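Long-range contacts in MHP1 (Microbacterium liquefaciens, PDB 2JLN), which couples cation gradients to the uptake of 5-aryl-substituted hydantoins, binding them in a sodium-dependent way, as a nucleobase-cation-symport-1 family transporter: residues A[8-19]-A[391-399]; A[20-28]-A[231-239]. One frame throughout, in Å; residues are numbered along the deposited sequence.

Contact 1 of 2, residues A[8-19]-A[391-399]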
ATOM      1  N   GLU A   8      31.978  18.632 -10.829  1.00 87.61           N
ATOM      2  CA  GLU A   8      30.589  19.086 -10.941  1.00 92.33           C
ATOM      3  C   GLU A   8      29.586  18.352 -10.000  1.00 93.88           C
ATOM      4  O   GLU A   8      29.369  18.741  -8.844  1.00 88.94           O
ATOM      5  CB  GLU A   8      30.129  19.007 -12.411  1.00 86.07           C
ATOM      6  CG  GLU A   8      28.804  19.708 -12.730  1.00 86.92           C
ATOM      7  CD  GLU A   8      28.804  21.206 -12.389  1.00 96.44           C
ATOM      8  OE1 GLU A   8      28.013  21.960 -13.009  1.00 92.89           O
ATOM      9  OE2 GLU A   8      29.586  21.636 -11.503  1.00 96.38           O
ATOM     10  N   ALA A   9      28.981  17.282 -10.498  1.00 92.94           N
ATOM     11  CA  ALA A   9      27.863  16.667  -9.799  1.00 82.75           C
ATOM     12  C   ALA A   9      28.168  15.297  -9.192  1.00 79.46           C
ATOM     13  O   ALA A   9      28.645  14.384  -9.881  1.00 77.65           O
ATOM     14  CB  ALA A   9      26.656  16.575 -10.745  1.00 77.56           C
ATOM     15  N   ARG A  10      27.859  15.171  -7.903  1.00 72.86           N
ATOM     16  CA  ARG A  10      27.912  13.910  -7.169  1.00 70.33           C
ATOM     17  C   ARG A  10      26.965  12.852  -7.768  1.00 69.03           C
ATOM     18  O   ARG A  10      25.859  13.192  -8.195  1.00 67.91           O
ATOM     19  CB  ARG A  10      27.517  14.196  -5.721  1.00 71.02           C
ATOM     20  CG  ARG A  10      28.067  13.217  -4.709  1.00 76.08           C
ATOM     21  CD  ARG A  10      28.184  13.855  -3.318  1.00 80.16           C
ATOM     22  NE  ARG A  10      26.911  14.005  -2.606  1.00 80.02           N
ATOM     23  CZ  ARG A  10      26.282  13.019  -1.961  1.00 82.27           C
ATOM     24  NH1 ARG A  10      26.793  11.781  -1.951  1.00 74.87           N
ATOM     25  NH2 ARG A  10      25.130  13.271  -1.333  1.00 79.65           N
ATOM     26  N   SER A  11      27.382  11.582  -7.803  1.00 62.54           N
ATOM     27  CA  SER A  11      26.499  10.515  -8.294  1.00 59.80           C
ATOM     28  C   SER A  11      25.695   9.872  -7.161  1.00 61.68           C
ATOM     29  O   SER A  11      26.256   9.578  -6.092  1.00 62.21           O
ATOM     30  CB  SER A  11      27.280   9.426  -9.036  1.00 60.55           C
ATOM     31  OG  SER A  11      26.402   8.421  -9.547  1.00 60.14           O
ATOM     32  N   LEU A  12      24.395   9.645  -7.403  1.00 56.09           N
ATOM     33  CA  LEU A  12      23.492   9.077  -6.389  1.00 52.13           C
ATOM     34  C   LEU A  12      23.098   7.621  -6.672  1.00 50.93           C
ATOM     35  O   LEU A  12      22.285   7.045  -5.941  1.00 46.98           O
ATOM     36  CB  LEU A  12      22.225   9.933  -6.230  1.00 52.52           C
ATOM     37  CG  LEU A  12      22.307  11.381  -5.724  1.00 53.89           C
ATOM     38  CD1 LEU A  12      20.938  12.008  -5.709  1.00 47.73           C
ATOM     39  CD2 LEU A  12      22.960  11.509  -4.346  1.00 54.29           C
ATOM     40  N   LEU A  13      23.675   7.038  -7.728  1.00 52.31           N
ATOM     41  CA  LEU A  13      23.358   5.664  -8.143  1.00 46.41           C
ATOM     42  C   LEU A  13      24.178   4.660  -7.358  1.00 46.02           C
ATOM     43  O   LEU A  13      25.348   4.907  -7.074  1.00 51.23           O
ATOM     44  CB  LEU A  13      23.604   5.481  -9.643  1.00 43.28           C
ATOM     45  CG  LEU A  13      23.510   4.086 -10.251  1.00 40.85           C
ATOM     46  CD1 LEU A  13      22.532   3.242  -9.543  1.00 44.65           C
ATOM     47  CD2 LEU A  13      23.071   4.199 -11.675  1.00 46.76           C
ATOM     48  N   ASN A  14      23.537   3.559  -6.979  1.00 41.73           N
ATOM     49  CA  ASN A  14      24.196   2.384  -6.426  1.00 41.85           C
ATOM     50  C   ASN A  14      23.363   1.160  -6.833  1.00 43.20           C
ATOM     51  O   ASN A  14      22.226   1.326  -7.274  1.00 42.59           O
ATOM     52  CB  ASN A  14      24.443   2.522  -4.908  1.00 46.64           C
ATOM     53  CG  ASN A  14      23.198   2.236  -4.044  1.00 45.61           C
ATOM     54  OD1 ASN A  14      22.226   1.649  -4.506  1.00 46.27           O
ATOM     55  ND2 ASN A  14      23.256   2.626  -2.773  1.00 41.45           N
ATOM     56  N   PRO A  15      23.927  -0.064  -6.737  1.00 44.31           N
ATOM     57  CA  PRO A  15      23.257  -1.211  -7.373  1.00 43.10           C
ATOM     58  C   PRO A  15      21.830  -1.478  -6.876  1.00 44.35           C
ATOM     59  O   PRO A  15      21.016  -1.946  -7.666  1.00 45.49           O
ATOM     60  CB  PRO A  15      24.191  -2.385  -7.058  1.00 40.28           C
ATOM     61  CG  PRO A  15      25.022  -1.907  -5.934  1.00 42.67           C
ATOM     62  CD  PRO A  15      25.228  -0.460  -6.185  1.00 42.57           C
ATOM     63  N   SER A  16      21.519  -1.168  -5.622  1.00 43.49           N
ATOM     64  CA  SER A  16      20.162  -1.379  -5.103  1.00 43.98           C
ATOM     65  C   SER A  16      19.129  -0.386  -5.625  1.00 45.69           C
ATOM     66  O   SER A  16      18.002  -0.770  -5.912  1.00 48.89           O
ATOM     67  CB  SER A  16      20.156  -1.347  -3.573  1.00 47.95           C
ATOM     68  OG  SER A  16      21.026  -2.336  -3.042  1.00 50.30           O
ATOM     69  N   ASN A  17      19.511   0.887  -5.732  1.00 45.75           N
ATOM     70  CA  ASN A  17      18.613   1.960  -6.179  1.00 43.58           C
ATOM     71  C   ASN A  17      18.645   2.264  -7.696  1.00 44.56           C
ATOM     72  O   ASN A  17      18.169   3.307  -8.146  1.00 44.82           O
ATOM     73  CB  ASN A  17      18.891   3.237  -5.375  1.00 42.58           C
ATOM     74  CG  ASN A  17      20.225   3.890  -5.738  1.00 43.88           C
ATOM     75  OD1 ASN A  17      20.608   3.898  -6.897  1.00 45.30           O
ATOM     76  ND2 ASN A  17      20.927   4.446  -4.748  1.00 44.42           N
ATOM     77  N   ALA A  18      19.209   1.354  -8.479  1.00 44.80           N
ATOM     78  CA  ALA A  18      19.303   1.533  -9.926  1.00 46.21           C
ATOM     79  C   ALA A  18      18.026   1.074 -10.591  1.00 42.41           C
ATOM     80  O   ALA A  18      17.395   0.165 -10.097  1.00 44.42           O
ATOM     81  CB  ALA A  18      20.464   0.734 -10.473  1.00 44.21           C
ATOM     82  N   PRO A  19      17.656   1.684 -11.730  1.00 42.79           N
ATOM     83  CA  PRO A  19      16.493   1.200 -12.481  1.00 43.37           C
ATOM     84  C   PRO A  19      16.586  -0.313 -12.702  1.00 47.81           C
ATOM     85  O   PRO A  19      17.673  -0.885 -12.690  1.00 53.23           O
ATOM     86  CB  PRO A  19      16.596   1.956 -13.800  1.00 41.20           C
ATOM     87  CG  PRO A  19      17.326   3.187 -13.446  1.00 41.55           C
ATOM     88  CD  PRO A  19      18.298   2.829 -12.395  1.00 41.12           C
ATOM     89  N   LEU A 391      16.297   9.776 -16.883  1.00 44.24           N
ATOM     90  CA  LEU A 391      16.979   9.003 -15.852  1.00 45.66           C
ATOM     91  C   LEU A 391      18.348   9.583 -15.466  1.00 47.15           C
ATOM     92  O   LEU A 391      18.705   9.621 -14.296  1.00 49.34           O
ATOM     93  CB  LEU A 391      17.149   7.549 -16.258  1.00 47.16           C
ATOM     94  CG  LEU A 391      15.946   6.738 -16.696  1.00 45.65           C
ATOM     95  CD1 LEU A 391      16.221   5.306 -16.369  1.00 45.71           C
ATOM     96  CD2 LEU A 391      14.740   7.176 -15.986  1.00 45.23           C
ATOM     97  N   HIS A 392      19.120  10.029 -16.445  1.00 50.13           N
ATOM     98  CA  HIS A 392      20.451  10.570 -16.159  1.00 52.81           C
ATOM     99  C   HIS A 392      20.405  11.550 -14.996  1.00 51.08           C
ATOM    100  O   HIS A 392      21.233  11.493 -14.075  1.00 52.54           O
ATOM    101  CB  HIS A 392      21.020  11.255 -17.415  1.00 57.54           C
ATOM    102  CG  HIS A 392      22.356  11.906 -17.217  1.00 58.24           C
ATOM    103  ND1 HIS A 392      23.535  11.186 -17.134  1.00 60.40           N
ATOM    104  CD2 HIS A 392      22.705  13.213 -17.116  1.00 55.64           C
ATOM    105  CE1 HIS A 392      24.545  12.022 -16.974  1.00 61.09           C
ATOM    106  NE2 HIS A 392      24.068  13.257 -16.950  1.00 59.77           N
ATOM    107  N   ASP A 393      19.425  12.442 -15.034  1.00 48.47           N
ATOM    108  CA  ASP A 393      19.389  13.546 -14.082  1.00 49.03           C
ATOM    109  C   ASP A 393      18.794  13.183 -12.730  1.00 50.27           C
ATOM    110  O   ASP A 393      19.045  13.885 -11.759  1.00 54.02           O
ATOM    111  CB  ASP A 393      18.671  14.762 -14.675  1.00 49.95           C
ATOM    112  CG  ASP A 393      19.345  15.285 -15.950  1.00 55.21           C
ATOM    113  OD1 ASP A 393      19.481  14.493 -16.917  1.00 54.86           O
ATOM    114  OD2 ASP A 393      19.722  16.487 -15.988  1.00 55.30           O
ATOM    115  N   LEU A 394      18.016  12.099 -12.666  1.00 49.29           N
ATOM    116  CA  LEU A 394      17.401  11.644 -11.410  1.00 47.77           C
ATOM    117  C   LEU A 394      18.463  11.029 -10.504  1.00 50.77           C
ATOM    118  O   LEU A 394      18.273  10.895  -9.289  1.00 49.19           O
ATOM    119  CB  LEU A 394      16.282  10.612 -11.652  1.00 41.90           C
ATOM    120  CG  LEU A 394      14.945  11.086 -12.211  1.00 41.57           C
ATOM    121  CD1 LEU A 394      14.141   9.954 -12.727  1.00 44.98           C
ATOM    122  CD2 LEU A 394      14.168  11.776 -11.170  1.00 45.72           C
ATOM    123  N   TYR A 395      19.590  10.643 -11.081  1.00 47.60           N
ATOM    124  CA  TYR A 395      20.584  10.002 -10.260  1.00 49.70           C
ATOM    125  C   TYR A 395      21.802  10.891 -10.046  1.00 57.40           C
ATOM    126  O   TYR A 395      22.904  10.404  -9.707  1.00 57.86           O
ATOM    127  CB  TYR A 395      20.967   8.665 -10.863  1.00 49.22           C
ATOM    128  CG  TYR A 395      19.903   7.639 -10.702  1.00 44.06           C
ATOM    129  CD1 TYR A 395      18.996   7.397 -11.715  1.00 42.14           C
ATOM    130  CD2 TYR A 395      19.787   6.925  -9.521  1.00 45.31           C
ATOM    131  CE1 TYR A 395      18.003   6.457 -11.562  1.00 42.54           C
ATOM    132  CE2 TYR A 395      18.786   5.983  -9.348  1.00 43.49           C
ATOM    133  CZ  TYR A 395      17.904   5.753 -10.372  1.00 42.84           C
ATOM    134  OH  TYR A 395      16.919   4.823 -10.210  1.00 43.33           O
ATOM    135  N   ARG A 396      21.595  12.197 -10.219  1.00 54.68           N
ATOM    136  CA  ARG A 396      22.696  13.146 -10.178  1.00 55.60           C
ATOM    137  C   ARG A 396      22.282  14.366  -9.404  1.00 51.60           C
ATOM    138  O   ARG A 396      21.246  14.932  -9.667  1.00 56.73           O
ATOM    139  CB  ARG A 396      23.064  13.557 -11.611  1.00 61.76           C
ATOM    140  CG  ARG A 396      24.569  13.612 -11.902  1.00 64.07           C
ATOM    141  CD  ARG A 396      24.844  13.445 -13.388  1.00 58.70           C
ATOM    142  NE  ARG A 396      24.183  12.253 -13.934  1.00 62.57           N
ATOM    143  CZ  ARG A 396      24.641  11.001 -13.813  1.00 66.25           C
ATOM    144  NH1 ARG A 396      25.773  10.757 -13.154  1.00 67.94           N
ATOM    145  NH2 ARG A 396      23.969   9.986 -14.350  1.00 62.29           N
ATOM    146  N   THR A 397      23.105  14.765  -8.459  1.00 51.28           N
ATOM    147  CA  THR A 397      22.950  15.995  -7.682  1.00 52.74           C
ATOM    148  C   THR A 397      22.699  17.350  -8.421  1.00 57.41           C
ATOM    149  O   THR A 397      21.933  18.204  -7.951  1.00 52.15           O
ATOM    150  CB  THR A 397      24.207  16.114  -6.819  1.00 63.14           C
ATOM    151  OG1 THR A 397      23.967  15.477  -5.560  1.00 61.85           O
ATOM    152  CG2 THR A 397      24.654  17.568  -6.640  1.00 66.15           C
ATOM    153  N   LYS A 398      23.362  17.569  -9.555  1.00 62.41           N
ATOM    154  CA  LYS A 398      23.154  18.799 -10.331  1.00 59.32           C
ATOM    155  C   LYS A 398      22.701  18.502 -11.756  1.00 57.57           C
ATOM    156  O   LYS A 398      23.487  18.060 -12.571  1.00 62.99           O
ATOM    157  CB  LYS A 398      24.434  19.622 -10.363  1.00 62.84           C
ATOM    158  CG  LYS A 398      24.937  19.946  -8.974  1.00 74.13           C
ATOM    159  CD  LYS A 398      25.841  21.162  -8.956  1.00 83.72           C
ATOM    160  CE  LYS A 398      25.892  21.780  -7.562  1.00 86.42           C
ATOM    161  NZ  LYS A 398      27.012  22.773  -7.475  1.00102.22           N
ATOM    162  N   GLY A 399      21.431  18.738 -12.054  1.00 54.14           N
ATOM    163  CA  GLY A 399      20.884  18.416 -13.358  1.00 51.81           C
ATOM    164  C   GLY A 399      19.567  19.135 -13.521  1.00 52.69           C
ATOM    165  O   GLY A 399      19.306  20.104 -12.805  1.00 53.73           O
TER

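Contact 2 of 2, residues A[20-28]-A[231-239]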
ATOM      1  N   THR A  20      15.452  -0.962 -12.893  1.00 46.18           N
ATOM      2  CA  THR A  20      15.407  -2.405 -12.907  1.00 48.20           C
ATOM      3  C   THR A  20      15.266  -2.829 -14.339  1.00 52.14           C
ATOM      4  O   THR A  20      14.256  -2.510 -14.984  1.00 51.12           O
ATOM      5  CB  THR A  20      14.214  -2.927 -12.056  1.00 50.18           C
ATOM      6  OG1 THR A  20      14.503  -2.703 -10.664  1.00 54.22           O
ATOM      7  CG2 THR A  20      13.943  -4.416 -12.300  1.00 46.66           C
ATOM      8  N   ARG A  21      16.283  -3.553 -14.819  1.00 54.70           N
ATOM      9  CA  ARG A  21      16.412  -3.945 -16.223  1.00 51.03           C
ATOM     10  C   ARG A  21      15.338  -4.885 -16.728  1.00 51.47           C
ATOM     11  O   ARG A  21      14.876  -5.751 -15.969  1.00 46.90           O
ATOM     12  CB  ARG A  21      17.771  -4.566 -16.462  1.00 48.84           C
ATOM     13  CG  ARG A  21      18.874  -3.609 -16.182  1.00 54.23           C
ATOM     14  CD  ARG A  21      20.141  -3.869 -16.975  1.00 55.17           C
ATOM     15  NE  ARG A  21      21.164  -2.946 -16.513  1.00 53.53           N
ATOM     16  CZ  ARG A  21      21.672  -1.985 -17.257  1.00 51.95           C
ATOM     17  NH1 ARG A  21      21.287  -1.871 -18.508  1.00 54.44           N
ATOM     18  NH2 ARG A  21      22.576  -1.166 -16.754  1.00 54.60           N
ATOM     19  N   TYR A  22      14.972  -4.693 -18.015  1.00 52.95           N
ATOM     20  CA  TYR A  22      13.971  -5.504 -18.745  1.00 49.80           C
ATOM     21  C   TYR A  22      14.215  -6.992 -18.515  1.00 48.84           C
ATOM     22  O   TYR A  22      13.315  -7.763 -18.178  1.00 49.10           O
ATOM     23  CB  TYR A  22      13.993  -5.233 -20.262  1.00 44.82           C
ATOM     24  CG  TYR A  22      13.745  -3.796 -20.696  1.00 48.08           C
ATOM     25  CD1 TYR A  22      12.664  -3.070 -20.226  1.00 46.75           C
ATOM     26  CD2 TYR A  22      14.580  -3.184 -21.602  1.00 48.33           C
ATOM     27  CE1 TYR A  22      12.442  -1.779 -20.637  1.00 45.83           C
ATOM     28  CE2 TYR A  22      14.366  -1.902 -22.016  1.00 49.76           C
ATOM     29  CZ  TYR A  22      13.300  -1.197 -21.536  1.00 51.13           C
ATOM     30  OH  TYR A  22      13.122   0.101 -21.970  1.00 52.20           O
ATOM     31  N   ALA A  23      15.460  -7.388 -18.690  1.00 48.67           N
ATOM     32  CA  ALA A  23      15.816  -8.763 -18.465  1.00 48.03           C
ATOM     33  C   ALA A  23      15.692  -9.139 -17.000  1.00 49.85           C
ATOM     34  O   ALA A  23      15.527 -10.311 -16.710  1.00 59.25           O
ATOM     35  CB  ALA A  23      17.217  -9.054 -18.984  1.00 51.86           C
ATOM     36  N   GLU A  24      15.772  -8.186 -16.075  1.00 47.90           N
ATOM     37  CA  GLU A  24      15.643  -8.532 -14.653  1.00 52.21           C
ATOM     38  C   GLU A  24      14.164  -8.656 -14.135  1.00 52.49           C
ATOM     39  O   GLU A  24      13.919  -8.966 -12.963  1.00 50.84           O
ATOM     40  CB  GLU A  24      16.441  -7.546 -13.782  1.00 51.83           C
ATOM     41  CG  GLU A  24      17.870  -7.292 -14.235  1.00 58.95           C
ATOM     42  CD  GLU A  24      18.580  -6.052 -13.543  1.00 76.40           C
ATOM     43  OE1 GLU A  24      19.848  -6.095 -13.424  1.00 81.38           O
ATOM     44  OE2 GLU A  24      17.907  -5.040 -13.139  1.00 65.25           O
ATOM     45  N   ARG A  25      13.173  -8.423 -14.990  1.00 48.42           N
ATOM     46  CA  ARG A  25      11.795  -8.347 -14.488  1.00 50.82           C
ATOM     47  C   ARG A  25      11.138  -9.727 -14.277  1.00 53.06           C
ATOM     48  O   ARG A  25      11.373 -10.636 -15.046  1.00 55.39           O
ATOM     49  CB  ARG A  25      10.953  -7.447 -15.401  1.00 47.80           C
ATOM     50  CG  ARG A  25      11.632  -6.115 -15.743  1.00 46.75           C
ATOM     51  CD  ARG A  25      11.106  -4.971 -14.900  1.00 46.11           C
ATOM     52  NE  ARG A  25      11.694  -3.679 -15.241  1.00 43.64           N
ATOM     53  CZ  ARG A  25      11.054  -2.710 -15.889  1.00 45.00           C
ATOM     54  NH1 ARG A  25       9.799  -2.864 -16.299  1.00 40.93           N
ATOM     55  NH2 ARG A  25      11.683  -1.575 -16.131  1.00 46.63           N
ATOM     56  N   SER A  26      10.299  -9.888 -13.258  1.00 55.66           N
ATOM     57  CA  SER A  26       9.844 -11.238 -12.889  1.00 56.27           C
ATOM     58  C   SER A  26       8.365 -11.426 -12.508  1.00 58.16           C
ATOM     59  O   SER A  26       7.945 -12.537 -12.189  1.00 63.24           O
ATOM     60  CB  SER A  26      10.695 -11.759 -11.723  1.00 60.27           C
ATOM     61  OG  SER A  26      10.303 -11.179 -10.486  1.00 56.11           O
ATOM     62  N   VAL A  27       7.590 -10.351 -12.505  1.00 55.28           N
ATOM     63  CA  VAL A  27       6.188 -10.411 -12.104  1.00 51.10           C
ATOM     64  C   VAL A  27       5.279 -10.067 -13.276  1.00 50.98           C
ATOM     65  O   VAL A  27       5.257  -8.932 -13.746  1.00 50.79           O
ATOM     66  CB  VAL A  27       5.917  -9.451 -10.948  1.00 49.13           C
ATOM     67  CG1 VAL A  27       4.465  -9.058 -10.919  1.00 52.31           C
ATOM     68  CG2 VAL A  27       6.333 -10.084  -9.643  1.00 53.01           C
ATOM     69  N   GLY A  28       4.546 -11.058 -13.767  1.00 55.49           N
ATOM     70  CA  GLY A  28       3.600 -10.839 -14.854  1.00 54.45           C
ATOM     71  C   GLY A  28       2.219 -10.567 -14.306  1.00 52.82           C
ATOM     72  O   GLY A  28       2.063 -10.345 -13.102  1.00 54.79           O
ATOM     73  N   VAL A 231       5.927  -2.637  -8.402  1.00 47.32           N
ATOM     74  CA  VAL A 231       5.536  -2.771  -9.781  1.00 45.29           C
ATOM     75  C   VAL A 231       6.632  -2.367 -10.778  1.00 47.96           C
ATOM     76  O   VAL A 231       6.529  -2.660 -11.975  1.00 48.20           O
ATOM     77  CB  VAL A 231       4.258  -1.967  -9.968  1.00 43.65           C
ATOM     78  CG1 VAL A 231       4.409  -0.922 -11.039  1.00 44.78           C
ATOM     79  CG2 VAL A 231       3.109  -2.904 -10.181  1.00 46.55           C
ATOM     80  N   LYS A 232       7.681  -1.715 -10.280  1.00 46.63           N
ATOM     81  CA  LYS A 232       8.919  -1.511 -11.031  1.00 45.87           C
ATOM     82  C   LYS A 232       9.529  -2.854 -11.368  1.00 46.84           C
ATOM     83  O   LYS A 232      10.562  -2.916 -12.004  1.00 52.02           O
ATOM     84  CB  LYS A 232       9.947  -0.774 -10.172  1.00 45.90           C
ATOM     85  CG  LYS A 232      10.504  -1.670  -9.087  1.00 44.59           C
ATOM     86  CD  LYS A 232      11.521  -0.990  -8.212  1.00 47.53           C
ATOM     87  CE  LYS A 232      12.198  -2.016  -7.292  1.00 53.41           C
ATOM     88  NZ  LYS A 232      13.685  -2.020  -7.461  1.00 56.41           N
ATOM     89  N   GLU A 233       8.910  -3.925 -10.897  1.00 46.18           N
ATOM     90  CA  GLU A 233       9.371  -5.282 -11.154  1.00 46.25           C
ATOM     91  C   GLU A 233       8.508  -6.049 -12.190  1.00 48.00           C
ATOM     92  O   GLU A 233       8.799  -7.186 -12.529  1.00 48.54           O
ATOM     93  CB  GLU A 233       9.386  -6.047  -9.839  1.00 45.24           C
ATOM     94  CG  GLU A 233      10.717  -6.648  -9.555  1.00 56.34           C
ATOM     95  CD  GLU A 233      11.718  -5.620  -9.060  1.00 58.61           C
ATOM     96  OE1 GLU A 233      11.284  -4.508  -8.683  1.00 57.49           O
ATOM     97  OE2 GLU A 233      12.937  -5.929  -9.037  1.00 61.81           O
ATOM     98  N   CYS A 234       7.448  -5.424 -12.685  1.00 48.28           N
ATOM     99  CA  CYS A 234       6.544  -6.043 -13.647  1.00 48.61           C
ATOM    100  C   CYS A 234       7.119  -6.097 -15.054  1.00 50.66           C
ATOM    101  O   CYS A 234       7.977  -5.293 -15.423  1.00 48.72           O
ATOM    102  CB  CYS A 234       5.231  -5.268 -13.711  1.00 52.61           C
ATOM    103  SG  CYS A 234       4.062  -5.624 -12.386  1.00 52.98           S
ATOM    104  N   LYS A 235       6.592  -7.025 -15.846  1.00 51.90           N
ATOM    105  CA  LYS A 235       7.111  -7.310 -17.173  1.00 50.93           C
ATOM    106  C   LYS A 235       6.663  -6.289 -18.202  1.00 52.80           C
ATOM    107  O   LYS A 235       5.486  -6.005 -18.300  1.00 55.32           O
ATOM    108  CB  LYS A 235       6.664  -8.700 -17.591  1.00 47.09           C
ATOM    109  CG  LYS A 235       7.531  -9.771 -17.011  1.00 47.72           C
ATOM    110  CD  LYS A 235       6.981 -11.126 -17.309  1.00 48.27           C
ATOM    111  CE  LYS A 235       7.693 -12.195 -16.494  1.00 55.65           C
ATOM    112  NZ  LYS A 235       6.804 -13.389 -16.291  1.00 63.40           N
ATOM    113  N   VAL A 236       7.594  -5.751 -18.983  1.00 53.69           N
ATOM    114  CA  VAL A 236       7.243  -4.745 -19.981  1.00 56.31           C
ATOM    115  C   VAL A 236       7.871  -5.123 -21.309  1.00 60.66           C
ATOM    116  O   VAL A 236       8.944  -5.724 -21.326  1.00 65.12           O
ATOM    117  CB  VAL A 236       7.748  -3.334 -19.562  1.00 54.27           C
ATOM    118  CG1 VAL A 236       9.205  -3.162 -19.903  1.00 49.05           C
ATOM    119  CG2 VAL A 236       6.925  -2.232 -20.219  1.00 54.18           C
ATOM    120  N   ASP A 237       7.199  -4.797 -22.417  1.00 64.55           N
ATOM    121  CA  ASP A 237       7.812  -4.858 -23.757  1.00 62.21           C
ATOM    122  C   ASP A 237       8.224  -3.441 -24.115  1.00 60.34           C
ATOM    123  O   ASP A 237       7.374  -2.574 -24.357  1.00 60.55           O
ATOM    124  CB  ASP A 237       6.831  -5.444 -24.802  1.00 71.61           C
ATOM    125  CG  ASP A 237       7.238  -5.161 -26.282  1.00 74.35           C
ATOM    126  OD1 ASP A 237       8.432  -5.331 -26.656  1.00 70.49           O
ATOM    127  OD2 ASP A 237       6.334  -4.790 -27.081  1.00 70.03           O
ATOM    128  N   PRO A 238       9.537  -3.199 -24.127  1.00 60.60           N
ATOM    129  CA  PRO A 238      10.148  -1.880 -24.370  1.00 59.82           C
ATOM    130  C   PRO A 238       9.706  -1.274 -25.706  1.00 63.71           C
ATOM    131  O   PRO A 238       9.712  -0.048 -25.864  1.00 58.76           O
ATOM    132  CB  PRO A 238      11.650  -2.197 -24.397  1.00 58.06           C
ATOM    133  CG  PRO A 238      11.723  -3.717 -24.637  1.00 58.03           C
ATOM    134  CD  PRO A 238      10.548  -4.248 -23.895  1.00 59.12           C
ATOM    135  N   ASN A 239       9.317  -2.151 -26.641  1.00 69.57           N
ATOM    136  CA  ASN A 239       8.913  -1.779 -28.010  1.00 68.64           C
ATOM    137  C   ASN A 239       7.418  -1.722 -28.231  1.00 71.23           C
ATOM    138  O   ASN A 239       6.939  -2.103 -29.302  1.00 74.67           O
ATOM    139  CB  ASN A 239       9.486  -2.763 -29.022  1.00 62.29           C
ATOM    140  CG  ASN A 239      10.964  -2.615 -29.173  1.00 63.48           C
ATOM    141  OD1 ASN A 239      11.434  -1.569 -29.609  1.00 66.83           O
ATOM    142  ND2 ASN A 239      11.717  -3.650 -28.802  1.00 57.63           N
TER

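Contact 1 of 2, residues A[8-19]-A[391-399]
Y395 lays its ring against the bend at L13 to P19, and its OH donates to the carbonyl of N17 (OH to O 2.8 Å), in the carbonyl plane. Carbon contacts add to this hold: P19 CD lies 3.6 Å from Y395 CZ, and L13 CB sits beside CD2 of the same ring. With CG turned away from its own carbonyl carbon (chi1 -73°), the Y395 ring extends toward this bend. Next to it L12 N donates to Y395 O at 2.8 Å, from above the carbonyl plane, and T397 N reaches R10 O at 3.2 Å. At one end A9 CB meets K398 CB at 3.8 Å; at the other, P19 CG rests on L391 CD1.

One shell out, a reciprocal pair of side-chain-to-backbone hydrogen bonds fixes N17: N17 N donates to N14 OD1 in an Asx motif, and N14 N returns a bond to N17 OD1 at 2.9 Å. N14 ND2 donates to P331 O. The L12-Y395 and R10-T397 bonds flank S11 and R396, which make a non-hydrogen-bonded pair in a single antiparallel bridge, joining the N-terminal arm to the short helix 391-394 and the following loop in this all-helical transporter fold.

Contact 2 of 2, residues A[20-28]-A[231-239]
T20 O is gripped side-on by the guanidinium of R25, NE at 2.8 Å and NH2 at 3.0 Å, while R25 NH1 reaches across to C234 O at 3.2 Å. The setting is a single parallel beta bridge, V27 with C234, which joins the segment leading into helix 29-40 to the loop between helices 228-231 and 242-278 of this APC-clan transporter. Both T20 O and C234 O lie close to the guanidinium plane, and K232 O sits over one of its faces. A bend at chi2 (-100°) turns the R25 chain back toward T20, and NH1 has a further acceptor in I84 O on helix 81-86. A leucine in place of R25 would probably leave the carbonyls of T20, C234 and I84 without this shared donor.

The backbone completes the bridge. E233 O takes S26 N at 3.2 Å and, weakly, V27 N; K235 N donates to V27 O at 3.1 Å. V27 CG1 meets C234 SG in apolar contact.

At the far end the Y22 ring packs on V236 and P238, while its OH is hydrogen-bonded to R85 NH1 and E463 OE1. V236 CG1 touches Y22 CD1 at 3.5 Å, and P238 CB makes a CH-pi contact over one face, 3.8 Å from the ring centroid and 25° off the normal.

In the fold
The two contacts divide one N-terminal arm between them: residues 8-19 serve contact 1, and residues 20-28 carry straight on into contact 2. Their centres are 21 Å apart, and they meet in simple packing where P19 O lies 4.2 Å from E24 OE2. Helix 462-466 bridges them, with Y465 and L466 packing on contact 1 and E463 and D464 hydrogen-bonded to Y22 and R21. Both contacts lie away from the sodium and substrate sites, but the arm ends at G28, the N-cap of helix 29-40, which carries the sodium ligand A38. Helix 314-329, home of the substrate-binding N318, also touches both, through S328 on N17 and, weakly, Y324 on K232.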